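Local coordinates for protein Cow rumen GH26 endo-mannanase (Metagenome, PDB 6UEH) that probably hydrolyses internal beta-1,4-mannosidic linkages in mannans such as galactomannan, as an endo-mannanase of glycoside hydrolase family 26, at residues 308-313 / 357-362. Numbering follows the deposited sequence.
Sequences FRPLHE and LIWEQN. With ACT (acetate ion), chain D.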
loop_
_atom_site.group_PDB
_atom_site.type_symbol
_atom_site.label_atom_id
_atom_site.label_comp_id
_atom_site.label_asym_id
_atom_site.label_seq_id
_atom_site.Cartn_x
_atom_site.Cartn_y
_atom_site.Cartn_z
ATOM N N PHE A 308 -4.177 5.103 13.662
ATOM C CA PHE A 308 -4.893 3.893 14.043
ATOM C C PHE A 308 -5.228 3.049 12.817
ATOM O O PHE A 308 -5.916 3.511 11.902
ATOM C CB PHE A 308 -6.165 4.266 14.815
ATOM C CG PHE A 308 -6.874 3.095 15.429
ATOM C CD1 PHE A 308 -6.165 2.105 16.088
ATOM C CD2 PHE A 308 -8.256 2.995 15.367
ATOM C CE1 PHE A 308 -6.821 1.027 16.661
ATOM C CE2 PHE A 308 -8.915 1.921 15.939
ATOM C CZ PHE A 308 -8.196 0.938 16.585
ATOM N N ARG A 309 -4.731 1.814 12.804
ATOM C CA ARG A 309 -4.904 0.921 11.663
ATOM C C ARG A 309 -5.647 -0.358 12.064
ATOM O O ARG A 309 -5.062 -1.440 12.114
ATOM C CB ARG A 309 -3.537 0.585 11.050
ATOM C CG ARG A 309 -3.588 -0.132 9.708
ATOM C CD ARG A 309 -2.196 -0.237 9.096
ATOM N NE ARG A 309 -1.250 -0.909 9.983
ATOM C CZ ARG A 309 -0.842 -2.165 9.826
ATOM N NH1 ARG A 309 -1.288 -2.887 8.803
ATOM N NH2 ARG A 309 0.022 -2.696 10.682
ATOM N N PRO A 310 -6.950 -0.235 12.358
ATOM C CA PRO A 310 -7.727 -1.416 12.734
ATOM C C PRO A 310 -8.142 -2.198 11.499
ATOM O O PRO A 310 -7.991 -1.674 10.394
ATOM C CB PRO A 310 -8.942 -0.814 13.434
ATOM C CG PRO A 310 -9.175 0.459 12.676
ATOM C CD PRO A 310 -7.800 0.968 12.276
ATOM N N LEU A 311 -8.648 -3.416 11.684
ATOM C CA LEU A 311 -9.265 -4.173 10.597
ATOM C C LEU A 311 -8.366 -4.221 9.367
ATOM O O LEU A 311 -8.820 -3.996 8.244
ATOM C CB LEU A 311 -10.621 -3.558 10.239
ATOM C CG LEU A 311 -11.629 -3.475 11.390
ATOM C CD1 LEU A 311 -12.794 -2.564 11.033
ATOM C CD2 LEU A 311 -12.132 -4.865 11.743
ATOM N N HIS A 312 -7.089 -4.509 9.595
ATOM C CA HIS A 312 -6.071 -4.373 8.562
ATOM C C HIS A 312 -5.947 -5.614 7.678
ATOM O O HIS A 312 -6.480 -6.677 8.008
ATOM C CB HIS A 312 -4.718 -4.047 9.207
ATOM C CG HIS A 312 -4.138 -5.173 10.006
ATOM N ND1 HIS A 312 -4.787 -5.731 11.087
ATOM C CD2 HIS A 312 -2.964 -5.836 9.889
ATOM C CE1 HIS A 312 -4.041 -6.696 11.595
ATOM N NE2 HIS A 312 -2.928 -6.779 10.888
ATOM N N GLU A 313 -5.249 -5.456 6.554
ATOM C CA GLU A 313 -5.018 -6.532 5.589
ATOM C C GLU A 313 -6.308 -7.261 5.222
ATOM O O GLU A 313 -6.325 -8.484 5.090
ATOM C CB GLU A 313 -3.988 -7.524 6.137
ATOM C CG GLU A 313 -2.620 -6.911 6.399
ATOM C CD GLU A 313 -1.591 -7.939 6.850
ATOM O OE1 GLU A 313 -1.961 -9.114 7.042
ATOM O OE2 GLU A 313 -0.408 -7.573 7.017
ATOM N N LEU A 357 -7.756 10.150 16.420
ATOM C CA LEU A 357 -7.297 9.057 15.573
ATOM C C LEU A 357 -7.121 9.466 14.118
ATOM O O LEU A 357 -7.947 10.184 13.555
ATOM C CB LEU A 357 -8.277 7.886 15.651
ATOM C CG LEU A 357 -8.643 7.400 17.054
ATOM C CD1 LEU A 357 -9.675 6.282 16.979
ATOM C CD2 LEU A 357 -7.396 6.946 17.808
ATOM N N ILE A 358 -6.028 9.001 13.524
ATOM C CA ILE A 358 -5.825 9.100 12.086
ATOM C C ILE A 358 -6.095 7.724 11.492
ATOM O O ILE A 358 -5.299 6.801 11.657
ATOM C CB ILE A 358 -4.403 9.572 11.731
ATOM C CG1 ILE A 358 -4.135 10.949 12.348
ATOM C CG2 ILE A 358 -4.214 9.616 10.220
ATOM C CD1 ILE A 358 -2.771 11.513 12.022
ATOM N N TRP A 359 -7.231 7.587 10.819
ATOM C CA TRP A 359 -7.700 6.279 10.376
ATOM C C TRP A 359 -6.965 5.796 9.128
ATOM O O TRP A 359 -7.149 6.336 8.035
ATOM C CB TRP A 359 -9.208 6.323 10.118
ATOM C CG TRP A 359 -10.014 6.591 11.355
ATOM C CD1 TRP A 359 -10.236 7.802 11.948
ATOM C CD2 TRP A 359 -10.706 5.622 12.150
ATOM N NE1 TRP A 359 -11.023 7.645 13.065
ATOM C CE2 TRP A 359 -11.326 6.315 13.210
ATOM C CE3 TRP A 359 -10.864 4.234 12.067
ATOM C CZ2 TRP A 359 -12.088 5.669 14.179
ATOM C CZ3 TRP A 359 -11.621 3.595 13.031
ATOM C CH2 TRP A 359 -12.223 4.312 14.073
ATOM N N GLU A 360 -6.133 4.773 9.300
ATOM C CA GLU A 360 -5.404 4.184 8.183
ATOM C C GLU A 360 -5.998 2.837 7.801
ATOM O O GLU A 360 -6.079 1.923 8.625
ATOM C CB GLU A 360 -3.920 4.019 8.517
ATOM C CG GLU A 360 -3.106 3.418 7.378
ATOM C CD GLU A 360 -1.613 3.446 7.639
ATOM O OE1 GLU A 360 -1.209 3.381 8.819
ATOM O OE2 GLU A 360 -0.841 3.538 6.663
ATOM N N GLN A 361 -6.418 2.721 6.547
ATOM C CA GLN A 361 -6.985 1.477 6.054
ATOM C C GLN A 361 -6.057 0.832 5.034
ATOM O O GLN A 361 -5.567 1.497 4.118
ATOM C CB GLN A 361 -8.363 1.721 5.436
ATOM C CG GLN A 361 -9.053 0.454 4.956
ATOM C CD GLN A 361 -10.466 0.708 4.475
ATOM O OE1 GLN A 361 -10.693 1.513 3.568
ATOM N NE2 GLN A 361 -11.429 0.029 5.090
ATOM N N ASN A 362 -5.807 -0.462 5.205
ATOM C CA ASN A 362 -5.025 -1.209 4.233
ATOM C C ASN A 362 -5.802 -1.407 2.939
ATOM O O ASN A 362 -7.018 -1.590 2.952
ATOM C CB ASN A 362 -4.606 -2.571 4.798
ATOM C CG ASN A 362 -3.294 -2.515 5.564
ATOM O OD1 ASN A 362 -3.248 -2.813 6.755
ATOM N ND2 ASN A 362 -2.221 -2.147 4.878
HETATM C C ACT D . 0.325 -8.924 10.900
HETATM O O ACT D . -0.384 -9.821 11.407
HETATM O OXT ACT D . -0.195 -7.789 10.829
HETATM C CH3 ACT D . 1.717 -9.197 10.412
HETATM O O HOH W 1 -6.492 -1.042 8.187
HETATM O O HOH W 2 -7.779 -3.492 5.627
#
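Arg309 turns the edge of its guanidinium to Asn362: NH1 donates to Asn362 OD1 at 2.8 Å, arriving in the amide's carbonyl plane on a lone pair, with the two flat groups nearly perpendicular (88°). A bend at chi3 (57°) in the long arginine chain brings NH1 round to that oxygen. Asn362 OD1 also takes a weak bond from Glu313 N, so the short amide ties the loop to the strand end. Salt bridges from Arg309 to Asp386 and Glu428 probably balance its buried charge, while Glu360 runs alongside, its OE1 3.8 Å from Arg309 CD and hydrogen-bonded to Tyr447. With an alanine here, both acids would probably be left without their cation and Asn362 OD1 without its stronger donor. His312 NE2 donates to OXT of an acetate, probably from the crystallisation liquor, at 2.9 Å; His240 also binds this ion. Farther back, Phe308 directs its edge at the face of Trp359 in a T-shaped pair (planes at 69°), and Pro310 CG packs 4.0 Å from Trp359 CZ3; these apolar groups suit the layer beneath helix 334-351. Parallel ladder bonds, Phe308 N to Ile358 O and Glu360 N to Phe308 O, fix the register. Where the strands part, a water bridges Pro310 O, Glu360 O and Asn362 N. Polar residues gathered at C-terminal strand ends are characteristic of the (beta/alpha)8 TIM barrel, whose active-site cleft lies there.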